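Local atomic coordinates of transmembrane oligosaccharyl transferase (PDB entry 3WAJ), a protein that belongs to the STT3/AglB family of oligosaccharyl transferases and joins a GT-C-type membrane region to a C-terminal part that contains the AglB core domain. Residues K26-N31 / Q153-G158; N34-W39 / S494-P499; D47-Y52 / S104-L109; Y504-W509 / M695-D700. All blocks are in the same frame, centred on the assembly; numbering follows the deposited sequence.

Interaction 1 (K26-N31 / Q153-G158); sequences KLRILN and QRSILG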
# COMPACT_ATOMS: atom_id res chain seq x y z
N LYS A 26 -19.55 13.08 -9.67
CA LYS A 26 -19.31 12.59 -11.02
C LYS A 26 -17.91 11.99 -11.10
O LYS A 26 -17.73 10.88 -11.60
CB LYS A 26 -19.47 13.73 -12.05
CG LYS A 26 -19.26 13.32 -13.52
CD LYS A 26 -17.83 13.60 -14.00
CE LYS A 26 -17.66 13.37 -15.50
NZ LYS A 26 -17.97 12.01 -15.95
N LEU A 27 -16.95 12.72 -10.55
CA LEU A 27 -15.55 12.28 -10.53
C LEU A 27 -15.31 11.09 -9.60
O LEU A 27 -14.60 10.15 -9.96
CB LEU A 27 -14.63 13.45 -10.14
CG LEU A 27 -13.77 14.07 -11.24
CD1 LEU A 27 -14.48 14.05 -12.57
CD2 LEU A 27 -13.36 15.49 -10.88
N ARG A 28 -15.91 11.08 -8.42
CA ARG A 28 -15.54 10.05 -7.44
C ARG A 28 -16.43 8.81 -7.35
O ARG A 28 -15.97 7.75 -6.96
CB ARG A 28 -15.34 10.68 -6.06
CG ARG A 28 -14.10 11.54 -6.01
CD ARG A 28 -14.29 12.77 -5.15
NE ARG A 28 -13.27 13.78 -5.45
CZ ARG A 28 -12.34 14.15 -4.60
NH1 ARG A 28 -12.33 13.62 -3.39
NH2 ARG A 28 -11.44 15.06 -4.93
N ILE A 29 -17.70 8.96 -7.73
CA ILE A 29 -18.65 7.85 -7.66
C ILE A 29 -18.99 7.31 -9.05
O ILE A 29 -19.08 6.10 -9.25
CB ILE A 29 -19.93 8.28 -6.91
CG1 ILE A 29 -19.56 8.76 -5.50
CG2 ILE A 29 -20.96 7.16 -6.88
CD1 ILE A 29 -20.71 8.76 -4.53
N LEU A 30 -19.16 8.21 -10.01
CA LEU A 30 -19.64 7.86 -11.35
C LEU A 30 -18.56 7.39 -12.32
O LEU A 30 -18.70 6.36 -12.97
CB LEU A 30 -20.40 9.04 -11.97
CG LEU A 30 -21.93 9.09 -11.88
CD1 LEU A 30 -22.46 8.50 -10.58
CD2 LEU A 30 -22.39 10.52 -12.06
N ASN A 31 -17.49 8.16 -12.43
CA ASN A 31 -16.37 7.79 -13.30
C ASN A 31 -15.81 6.36 -13.12
O ASN A 31 -15.68 5.64 -14.11
CB ASN A 31 -15.26 8.84 -13.23
CG ASN A 31 -15.41 9.91 -14.28
OD1 ASN A 31 -16.43 10.60 -14.34
ND2 ASN A 31 -14.39 10.06 -15.12
N GLN A 153 -7.11 10.10 -6.15
CA GLN A 153 -7.01 8.65 -6.29
C GLN A 153 -7.40 7.91 -5.01
O GLN A 153 -7.99 6.84 -5.06
CB GLN A 153 -5.61 8.25 -6.75
CG GLN A 153 -5.37 8.50 -8.23
CD GLN A 153 -3.90 8.48 -8.60
OE1 GLN A 153 -3.03 8.28 -7.73
NE2 GLN A 153 -3.60 8.71 -9.87
N ARG A 154 -7.11 8.51 -3.86
CA ARG A 154 -7.43 7.94 -2.55
C ARG A 154 -8.77 8.42 -1.99
O ARG A 154 -9.04 8.28 -0.79
CB ARG A 154 -6.29 8.24 -1.59
CG ARG A 154 -5.08 7.43 -1.95
CD ARG A 154 -3.87 7.80 -1.19
NE ARG A 154 -2.75 7.03 -1.73
CZ ARG A 154 -1.53 7.00 -1.22
NH1 ARG A 154 -1.24 7.71 -0.14
NH2 ARG A 154 -0.59 6.26 -1.80
N SER A 155 -9.62 8.93 -2.87
CA SER A 155 -10.85 9.61 -2.47
C SER A 155 -11.97 9.18 -3.41
O SER A 155 -13.08 9.70 -3.41
CB SER A 155 -10.62 11.11 -2.58
OG SER A 155 -11.60 11.82 -1.88
N ILE A 156 -11.62 8.20 -4.22
CA ILE A 156 -12.47 7.63 -5.25
C ILE A 156 -13.31 6.48 -4.67
O ILE A 156 -12.96 5.92 -3.62
CB ILE A 156 -11.56 7.13 -6.41
CG1 ILE A 156 -11.88 7.86 -7.70
CG2 ILE A 156 -11.60 5.64 -6.60
CD1 ILE A 156 -11.64 9.32 -7.57
N LEU A 157 -14.43 6.16 -5.33
CA LEU A 157 -15.24 4.98 -5.00
C LEU A 157 -14.33 3.77 -4.75
O LEU A 157 -13.46 3.45 -5.57
CB LEU A 157 -16.15 4.65 -6.19
CG LEU A 157 -17.59 4.15 -6.09
CD1 LEU A 157 -17.80 3.12 -7.17
CD2 LEU A 157 -17.97 3.59 -4.73
N GLY A 158 -14.53 3.09 -3.62
CA GLY A 158 -13.80 1.85 -3.38
C GLY A 158 -12.44 1.98 -2.70
O GLY A 158 -11.96 1.00 -2.13

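Interaction 2 (N34-W39 / S494-P499); sequences NSVFTW and SYAGGP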
# COMPACT_ATOMS: atom_id res chain seq x y z
N ASN A 34 -17.73 1.30 -12.89
CA ASN A 34 -17.63 -0.05 -13.47
C ASN A 34 -16.32 -0.76 -13.13
O ASN A 34 -16.20 -1.97 -13.35
CB ASN A 34 -17.91 -0.04 -14.98
CG ASN A 34 -19.34 0.36 -15.32
OD1 ASN A 34 -20.29 -0.08 -14.67
ND2 ASN A 34 -19.50 1.22 -16.32
N SER A 35 -15.36 -0.02 -12.60
CA SER A 35 -14.14 -0.65 -12.10
C SER A 35 -14.34 -1.24 -10.70
O SER A 35 -13.68 -2.20 -10.30
CB SER A 35 -12.96 0.33 -12.09
OG SER A 35 -12.83 1.00 -13.32
N VAL A 36 -15.25 -0.63 -9.94
CA VAL A 36 -15.58 -1.08 -8.60
C VAL A 36 -16.69 -2.13 -8.62
O VAL A 36 -16.59 -3.17 -7.96
CB VAL A 36 -15.97 0.11 -7.70
CG1 VAL A 36 -16.36 -0.36 -6.30
CG2 VAL A 36 -14.82 1.14 -7.64
N PHE A 37 -17.73 -1.88 -9.39
CA PHE A 37 -18.80 -2.87 -9.50
C PHE A 37 -18.67 -3.73 -10.76
O PHE A 37 -19.33 -3.51 -11.76
CB PHE A 37 -20.17 -2.22 -9.36
CG PHE A 37 -20.32 -1.44 -8.09
CD1 PHE A 37 -20.49 -2.10 -6.87
CD2 PHE A 37 -20.23 -0.05 -8.09
CE1 PHE A 37 -20.59 -1.39 -5.67
CE2 PHE A 37 -20.34 0.67 -6.89
CZ PHE A 37 -20.52 -0.00 -5.68
N THR A 38 -17.78 -4.73 -10.67
CA THR A 38 -17.52 -5.66 -11.77
C THR A 38 -17.90 -7.05 -11.34
O THR A 38 -18.93 -7.25 -10.67
CB THR A 38 -16.03 -5.75 -12.09
OG1 THR A 38 -15.32 -4.69 -11.44
CG2 THR A 38 -15.80 -5.71 -13.59
N TRP A 39 -17.05 -8.01 -11.70
CA TRP A 39 -17.31 -9.42 -11.42
C TRP A 39 -17.48 -9.68 -9.92
O TRP A 39 -18.06 -10.68 -9.53
CB TRP A 39 -16.19 -10.29 -12.02
CG TRP A 39 -14.88 -9.58 -12.10
CD1 TRP A 39 -14.39 -8.89 -13.18
CD2 TRP A 39 -13.89 -9.48 -11.07
NE1 TRP A 39 -13.15 -8.37 -12.88
CE2 TRP A 39 -12.82 -8.71 -11.59
CE3 TRP A 39 -13.80 -9.96 -9.76
CZ2 TRP A 39 -11.67 -8.41 -10.84
CZ3 TRP A 39 -12.67 -9.68 -9.02
CH2 TRP A 39 -11.62 -8.90 -9.55
N SER A 494 -11.25 7.64 -13.76
CA SER A 494 -12.03 6.68 -14.52
C SER A 494 -11.54 5.24 -14.36
O SER A 494 -12.24 4.29 -14.71
CB SER A 494 -12.12 7.09 -15.99
OG SER A 494 -10.85 7.39 -16.53
N TYR A 495 -10.34 5.07 -13.82
CA TYR A 495 -9.82 3.73 -13.52
C TYR A 495 -9.71 3.50 -12.02
O TYR A 495 -9.31 4.39 -11.27
CB TYR A 495 -8.45 3.50 -14.19
CG TYR A 495 -7.31 4.36 -13.65
CD1 TYR A 495 -7.16 5.70 -14.04
CD2 TYR A 495 -6.37 3.83 -12.76
CE1 TYR A 495 -6.12 6.49 -13.55
CE2 TYR A 495 -5.32 4.62 -12.27
CZ TYR A 495 -5.20 5.95 -12.67
OH TYR A 495 -4.16 6.74 -12.19
N ALA A 496 -10.08 2.30 -11.57
CA ALA A 496 -9.89 1.94 -10.17
C ALA A 496 -9.03 0.69 -10.05
O ALA A 496 -9.07 -0.20 -10.90
CB ALA A 496 -11.23 1.74 -9.47
N GLY A 497 -8.24 0.61 -8.98
CA GLY A 497 -7.35 -0.52 -8.78
C GLY A 497 -7.96 -1.61 -7.91
O GLY A 497 -9.18 -1.71 -7.79
N GLY A 498 -7.10 -2.42 -7.31
CA GLY A 498 -7.54 -3.58 -6.56
C GLY A 498 -7.08 -4.84 -7.26
O GLY A 498 -6.50 -4.76 -8.35
N PRO A 499 -7.34 -6.02 -6.66
CA PRO A 499 -6.94 -7.30 -7.26
C PRO A 499 -7.58 -7.50 -8.65
O PRO A 499 -8.69 -7.03 -8.91
CB PRO A 499 -7.52 -8.33 -6.28
CG PRO A 499 -8.73 -7.63 -5.70
CD PRO A 499 -8.25 -6.20 -5.52

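Interaction 3 (D47-Y52 / S104-L109); sequences DPWYYY and SLRAVL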
# COMPACT_ATOMS: atom_id res chain seq x y z
N ASP A 47 -4.70 -1.60 1.18
CA ASP A 47 -5.17 -1.14 2.49
C ASP A 47 -6.69 -1.10 2.70
O ASP A 47 -7.16 -1.41 3.80
CB ASP A 47 -4.50 0.19 2.86
CG ASP A 47 -3.00 0.03 3.10
OD1 ASP A 47 -2.57 -1.11 3.41
OD2 ASP A 47 -2.27 1.05 2.99
N PRO A 48 -7.48 -0.73 1.67
CA PRO A 48 -8.93 -0.83 1.87
C PRO A 48 -9.39 -2.25 2.18
O PRO A 48 -10.38 -2.42 2.88
CB PRO A 48 -9.51 -0.35 0.53
CG PRO A 48 -8.44 0.58 -0.02
CD PRO A 48 -7.14 -0.08 0.38
N TRP A 49 -8.69 -3.27 1.68
CA TRP A 49 -9.05 -4.63 2.05
C TRP A 49 -8.83 -4.91 3.54
O TRP A 49 -9.54 -5.71 4.15
CB TRP A 49 -8.33 -5.65 1.17
CG TRP A 49 -8.80 -5.53 -0.25
CD1 TRP A 49 -8.35 -4.65 -1.19
CD2 TRP A 49 -9.87 -6.27 -0.87
NE1 TRP A 49 -9.05 -4.81 -2.37
CE2 TRP A 49 -9.99 -5.80 -2.20
CE3 TRP A 49 -10.73 -7.28 -0.44
CZ2 TRP A 49 -10.93 -6.32 -3.11
CZ3 TRP A 49 -11.67 -7.80 -1.35
CH2 TRP A 49 -11.76 -7.32 -2.66
N TYR A 50 -7.84 -4.25 4.13
CA TYR A 50 -7.56 -4.47 5.55
C TYR A 50 -8.56 -3.71 6.43
O TYR A 50 -8.97 -4.22 7.48
CB TYR A 50 -6.11 -4.10 5.91
CG TYR A 50 -5.74 -4.66 7.25
CD1 TYR A 50 -5.51 -6.02 7.41
CD2 TYR A 50 -5.65 -3.84 8.37
CE1 TYR A 50 -5.18 -6.57 8.64
CE2 TYR A 50 -5.31 -4.37 9.63
CZ TYR A 50 -5.08 -5.75 9.75
OH TYR A 50 -4.75 -6.30 10.96
N TYR A 51 -8.94 -2.49 6.03
CA TYR A 51 -10.07 -1.83 6.70
C TYR A 51 -11.28 -2.76 6.73
O TYR A 51 -11.89 -2.97 7.76
CB TYR A 51 -10.42 -0.47 6.08
CG TYR A 51 -9.66 0.61 6.79
CD1 TYR A 51 -9.92 0.89 8.13
CD2 TYR A 51 -8.62 1.29 6.17
CE1 TYR A 51 -9.18 1.84 8.81
CE2 TYR A 51 -7.88 2.24 6.84
CZ TYR A 51 -8.16 2.51 8.16
OH TYR A 51 -7.42 3.46 8.81
N TYR A 52 -11.57 -3.33 5.57
CA TYR A 52 -12.65 -4.27 5.39
C TYR A 52 -12.54 -5.40 6.42
O TYR A 52 -13.51 -5.72 7.11
CB TYR A 52 -12.59 -4.78 3.95
CG TYR A 52 -13.45 -5.96 3.59
CD1 TYR A 52 -12.88 -7.08 2.96
CD2 TYR A 52 -14.83 -5.97 3.82
CE1 TYR A 52 -13.64 -8.17 2.57
CE2 TYR A 52 -15.61 -7.08 3.44
CZ TYR A 52 -14.99 -8.17 2.81
OH TYR A 52 -15.72 -9.26 2.42
N SER A 104 -22.09 -6.97 0.18
CA SER A 104 -22.91 -5.89 0.73
C SER A 104 -22.07 -4.92 1.56
O SER A 104 -22.16 -3.71 1.38
CB SER A 104 -24.04 -6.44 1.58
OG SER A 104 -24.52 -7.64 1.03
N LEU A 105 -21.25 -5.46 2.45
CA LEU A 105 -20.36 -4.65 3.29
C LEU A 105 -19.44 -3.82 2.41
O LEU A 105 -19.37 -2.59 2.55
CB LEU A 105 -19.52 -5.54 4.19
CG LEU A 105 -19.10 -5.03 5.57
CD1 LEU A 105 -17.71 -5.54 5.93
CD2 LEU A 105 -19.19 -3.51 5.70
N ARG A 106 -18.75 -4.50 1.49
CA ARG A 106 -17.80 -3.86 0.57
C ARG A 106 -18.42 -2.71 -0.20
O ARG A 106 -17.82 -1.63 -0.34
CB ARG A 106 -17.22 -4.92 -0.39
CG ARG A 106 -15.97 -5.63 0.15
CD ARG A 106 -15.40 -6.62 -0.85
NE ARG A 106 -15.94 -7.95 -0.63
CZ ARG A 106 -16.23 -8.82 -1.58
NH1 ARG A 106 -16.02 -8.52 -2.84
NH2 ARG A 106 -16.71 -9.99 -1.25
N ALA A 107 -19.64 -2.93 -0.69
CA ALA A 107 -20.38 -1.90 -1.43
C ALA A 107 -20.54 -0.65 -0.58
O ALA A 107 -20.15 0.46 -0.99
CB ALA A 107 -21.74 -2.42 -1.85
N VAL A 108 -21.10 -0.81 0.62
CA VAL A 108 -21.20 0.31 1.56
C VAL A 108 -19.82 0.97 1.77
O VAL A 108 -19.67 2.17 1.56
CB VAL A 108 -21.85 -0.11 2.90
CG1 VAL A 108 -21.78 1.03 3.92
CG2 VAL A 108 -23.30 -0.53 2.69
N LEU A 109 -18.82 0.18 2.16
CA LEU A 109 -17.48 0.72 2.40
C LEU A 109 -16.94 1.46 1.19
O LEU A 109 -16.24 2.45 1.34
CB LEU A 109 -16.51 -0.38 2.82
CG LEU A 109 -16.93 -1.13 4.07
CD1 LEU A 109 -15.82 -2.09 4.50
CD2 LEU A 109 -17.29 -0.15 5.20

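Interaction 4 (Y504-W509 / M695-D700); sequences YDALTW and MIYESD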
# COMPACT_ATOMS: atom_id res chain seq x y z
N TYR A 504 -8.33 -12.55 -7.45
CA TYR A 504 -9.51 -12.65 -6.60
C TYR A 504 -10.08 -14.06 -6.64
O TYR A 504 -10.46 -14.60 -5.59
CB TYR A 504 -10.58 -11.61 -6.98
CG TYR A 504 -11.77 -11.63 -6.05
CD1 TYR A 504 -11.81 -10.83 -4.90
CD2 TYR A 504 -12.87 -12.46 -6.32
CE1 TYR A 504 -12.91 -10.86 -4.04
CE2 TYR A 504 -13.97 -12.50 -5.46
CZ TYR A 504 -13.99 -11.70 -4.33
OH TYR A 504 -15.09 -11.75 -3.52
N ASP A 505 -10.12 -14.67 -7.82
CA ASP A 505 -10.66 -16.04 -7.93
C ASP A 505 -9.75 -17.06 -7.27
O ASP A 505 -10.22 -18.00 -6.63
CB ASP A 505 -10.93 -16.43 -9.39
CG ASP A 505 -12.15 -15.75 -9.95
OD1 ASP A 505 -12.90 -15.15 -9.16
OD2 ASP A 505 -12.36 -15.81 -11.19
N ALA A 506 -8.44 -16.86 -7.42
CA ALA A 506 -7.47 -17.77 -6.80
C ALA A 506 -7.67 -17.80 -5.28
O ALA A 506 -7.69 -18.86 -4.67
CB ALA A 506 -6.04 -17.36 -7.15
N LEU A 507 -7.87 -16.63 -4.69
CA LEU A 507 -8.05 -16.54 -3.24
C LEU A 507 -9.40 -17.08 -2.75
O LEU A 507 -9.45 -17.76 -1.73
CB LEU A 507 -7.80 -15.11 -2.75
CG LEU A 507 -6.38 -14.72 -3.15
CD1 LEU A 507 -6.11 -13.27 -2.85
CD2 LEU A 507 -5.40 -15.65 -2.43
N THR A 508 -10.49 -16.79 -3.48
CA THR A 508 -11.78 -17.39 -3.11
C THR A 508 -11.67 -18.89 -3.23
O THR A 508 -12.22 -19.63 -2.41
CB THR A 508 -12.99 -16.90 -3.94
OG1 THR A 508 -12.73 -17.10 -5.33
CG2 THR A 508 -13.29 -15.43 -3.65
N TRP A 509 -10.97 -19.35 -4.26
CA TRP A 509 -10.73 -20.79 -4.41
C TRP A 509 -10.01 -21.33 -3.18
O TRP A 509 -10.40 -22.35 -2.62
CB TRP A 509 -9.90 -21.08 -5.67
CG TRP A 509 -9.65 -22.55 -5.86
CD1 TRP A 509 -10.45 -23.44 -6.53
CD2 TRP A 509 -8.54 -23.32 -5.35
NE1 TRP A 509 -9.90 -24.70 -6.47
CE2 TRP A 509 -8.74 -24.66 -5.75
CE3 TRP A 509 -7.41 -23.00 -4.58
CZ2 TRP A 509 -7.83 -25.69 -5.43
CZ3 TRP A 509 -6.50 -24.02 -4.26
CH2 TRP A 509 -6.72 -25.35 -4.68
N MET A 695 1.97 -28.12 -7.55
CA MET A 695 0.98 -27.13 -7.93
C MET A 695 -0.40 -27.71 -7.62
O MET A 695 -0.63 -28.91 -7.80
CB MET A 695 1.12 -26.79 -9.41
CG MET A 695 0.07 -25.83 -9.97
SD MET A 695 0.64 -25.15 -11.53
CE MET A 695 -0.92 -24.90 -12.26
N ILE A 696 -1.32 -26.88 -7.14
CA ILE A 696 -2.67 -27.37 -6.86
C ILE A 696 -3.74 -26.62 -7.63
O ILE A 696 -4.87 -27.11 -7.77
CB ILE A 696 -3.00 -27.36 -5.36
CG1 ILE A 696 -2.91 -25.95 -4.80
CG2 ILE A 696 -2.08 -28.30 -4.61
CD1 ILE A 696 -3.21 -25.87 -3.31
N TYR A 697 -3.38 -25.43 -8.12
CA TYR A 697 -4.30 -24.54 -8.83
C TYR A 697 -3.52 -23.44 -9.57
O TYR A 697 -2.52 -22.93 -9.06
CB TYR A 697 -5.26 -23.89 -7.82
CG TYR A 697 -6.21 -22.83 -8.37
CD1 TYR A 697 -5.79 -21.51 -8.56
CD2 TYR A 697 -7.54 -23.14 -8.64
CE1 TYR A 697 -6.67 -20.53 -9.04
CE2 TYR A 697 -8.42 -22.17 -9.11
CZ TYR A 697 -7.98 -20.87 -9.31
OH TYR A 697 -8.84 -19.92 -9.78
N GLU A 698 -3.99 -23.07 -10.76
CA GLU A 698 -3.55 -21.81 -11.39
C GLU A 698 -4.75 -21.07 -11.98
O GLU A 698 -5.77 -21.68 -12.31
CB GLU A 698 -2.49 -22.04 -12.49
CG GLU A 698 -3.03 -22.68 -13.78
CD GLU A 698 -1.98 -22.73 -14.91
OE1 GLU A 698 -0.98 -21.97 -14.84
OE2 GLU A 698 -2.15 -23.51 -15.87
N SER A 699 -4.63 -19.76 -12.10
CA SER A 699 -5.67 -18.93 -12.69
C SER A 699 -5.54 -18.94 -14.20
O SER A 699 -4.65 -19.57 -14.76
CB SER A 699 -5.50 -17.49 -12.25
OG SER A 699 -4.27 -16.98 -12.72
N ASP A 700 -6.44 -18.19 -14.83
CA ASP A 700 -6.37 -17.90 -16.24
C ASP A 700 -5.07 -17.14 -16.61
O ASP A 700 -4.34 -16.66 -15.74
CB ASP A 700 -7.59 -17.07 -16.62
CG ASP A 700 -8.03 -17.29 -18.04
OD1 ASP A 700 -7.23 -17.88 -18.82
OD2 ASP A 700 -9.16 -16.88 -18.38

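Interaction 1 (K26-N31 / Q153-G158)
R28 passes the carbonyl oxygen of S155 and crosses the side chain of I156 nearly at right angles. Its first torsion sets CG anti to the carbonyl carbon, chi1 -70°. R28 CB then sits 3.6 Å from S155 O. CG comes closer to the same oxygen and also meets the tip of I156, with R28 CG 3.7 Å from I156 CD1. The chain bends at chi2, and CD is still beside S155 O. At the tip R28 NH1 comes to 2.5 Å from S155 OG, which lies at the edge of the guanidinium and near its plane. The angle is poor, so this close approach is not counted as a hydrogen bond.

Segment 26-31 lies on helix 19-30, the first helix of the modelled chain. It contains a wider pi-type turn, in which N31 N bonds to K26 O at 2.9 Å. The loop 153-158 leads on toward D161 and H163, two of the zinc ligands.

The backbone of R28 is also used. L157 N donates to R28 O at 2.7 Å, with an N-H...O angle of 153°. L157 CB lies 3.2 Å from R28 O. The same I156 CD1 also lies 3.9 Å from L27 O. Helix 102-118 touches both I29 and L157, and helix 474-491 covers L27.

Interaction 2 (N34-W39 / S494-P499)
S35 and A496 bring the short helix 33-36 against the loop that runs from helix 474-491 to helix 501-513. Helix 33-36 belongs to the long connection after the first helix of the membrane region. This connection goes on to the zinc ligand D47. The contact thus joins two connecting pieces that lie far apart in the sequence.

The apolar part is small. S35 CB and A496 CB face each other at 3.4 Å. V36 CG2 also touches this methyl, 4.1 Å from A496 CB. V36 itself is buried and also touches L157 and A110.

The polar part has no direct hydrogen bond between the segments. S35 OG is held beside its own backbone N, chi1 -50°. From there S35 OG lies 3.5 Å from A496 N and 3.6 Å from S494 O. R42 makes the link instead. Its NH1 bonds to both S35 O and A496 O, and its NE and NH2 take P499 O and G498 O. One guanidinium therefore gathers carbonyls from both segments.

The aromatic part is the exposed W39. T38 CB lies over one face of its indole, 3.7 Å above the plane and offset toward the rim. The benzene side of the ring points at P499. There the carbonyl meets the ring edge in plane, with P499 O 3.5 Å from W39 CH2.

Interaction 3 (D47-Y52 / S104-L109)
Segment 47-52 of helix 47-60, which includes the zinc ligand D47, packs through W49 and Y52 on helix 102-118. The short helical segments approach to 11.0 Å between axes and cross at 121°. Long side chains fill this distance.

Y52 and R106 form the centre. Y52 has CG anti to its backbone N, chi1 169°, and this sends the ring across to the other helix. R106 CG lies over one face of the ring, 3.8 Å from its centroid, in a CH-pi contact. The R106 chain then bends at chi3 and turns NE toward the phenol oxygen. R106 NE gives a weak hydrogen bond to Y52 OH at 3.3 Å. The guanidinium plane stands at 69° to the Y52 ring.

Two leucines meet the edge of that ring. L105 CD1 is 3.6 Å from Y52 CD2, and L109 CD1 is 4.1 Å from the same atom. W49 adds its six-membered ring, with W49 CZ3 3.9 Å from R106 CD.

The polar ends have further partners. R106 NH1 bonds to V41 O and T40 OG1, and NH2 has a weak bond to Y504 OH. W49 NE1 bonds to L43 O.

All touching residues are buried. Helix 554-561 packs against helix 47-60: W556 meets W49 edge-to-face, and A559 touches Y52. Helix 84-96 covers Y51 of helix 47-60 and V108 of helix 102-118.

Interaction 4 (Y504-W509 / M695-D700)
W509 and Y697 both extend their rings with CG anti to the backbone N, chi1 -179° in W509 and 175° in Y697. The two side chains run antiparallel past one another, and their rings overlap face to face. The five-membered ring of W509 and the ring of Y697 have centroids 4.2 Å apart, with planes tilted by 29°. The closest atoms are W509 CD2 and Y697 CD2, at 3.4 Å. Each ring also receives the other's CB. Y697 CB sits 3.7 Å from the centroid of the six-membered ring of W509, nearly along its normal. W509 CB lies over the face of Y697 at a longer distance.

The contact puts helix 501-513 against strand 693-698, an outermost strand of a mixed sheet within this chain. I696 and Y697 both face I773 of the adjacent strand, a classic beta bulge. E698 CB points away from the helix, and its carboxylate forms a salt bridge with R805.

I696 closes the far edge of the indole, with I696 CD1 3.8 Å from W509 CH2. One turn back along the helix, A506 touches the Y697 ring at CE1: A506 CA is 3.6 Å and A506 CB 3.7 Å from Y697 CE1.

Interactions 1 and 3 are buried, while 2 and 4 are partly buried. Interactions 1, 2 and 3 cluster near the zinc site, and each touches the other two. L157 of interaction 1 meets V36 and F37 of interaction 2, and P499 of interaction 2 lies against W49 of interaction 3. Helix 102-118 serves all three. Interaction 4 lies farther from the chain's centre, between helix 501-513 and a sheet, yet Y504 on its helix meets W39, W49 and R106. The chemistry changes with place. Interaction 1 rests on a backbone bond and an arginine chain. Interaction 2 pairs a serine with an alanine and is bridged by R42 through backbone carbonyls. Interaction 3 pairs arginine with tyrosine, and interaction 4 stacks rings.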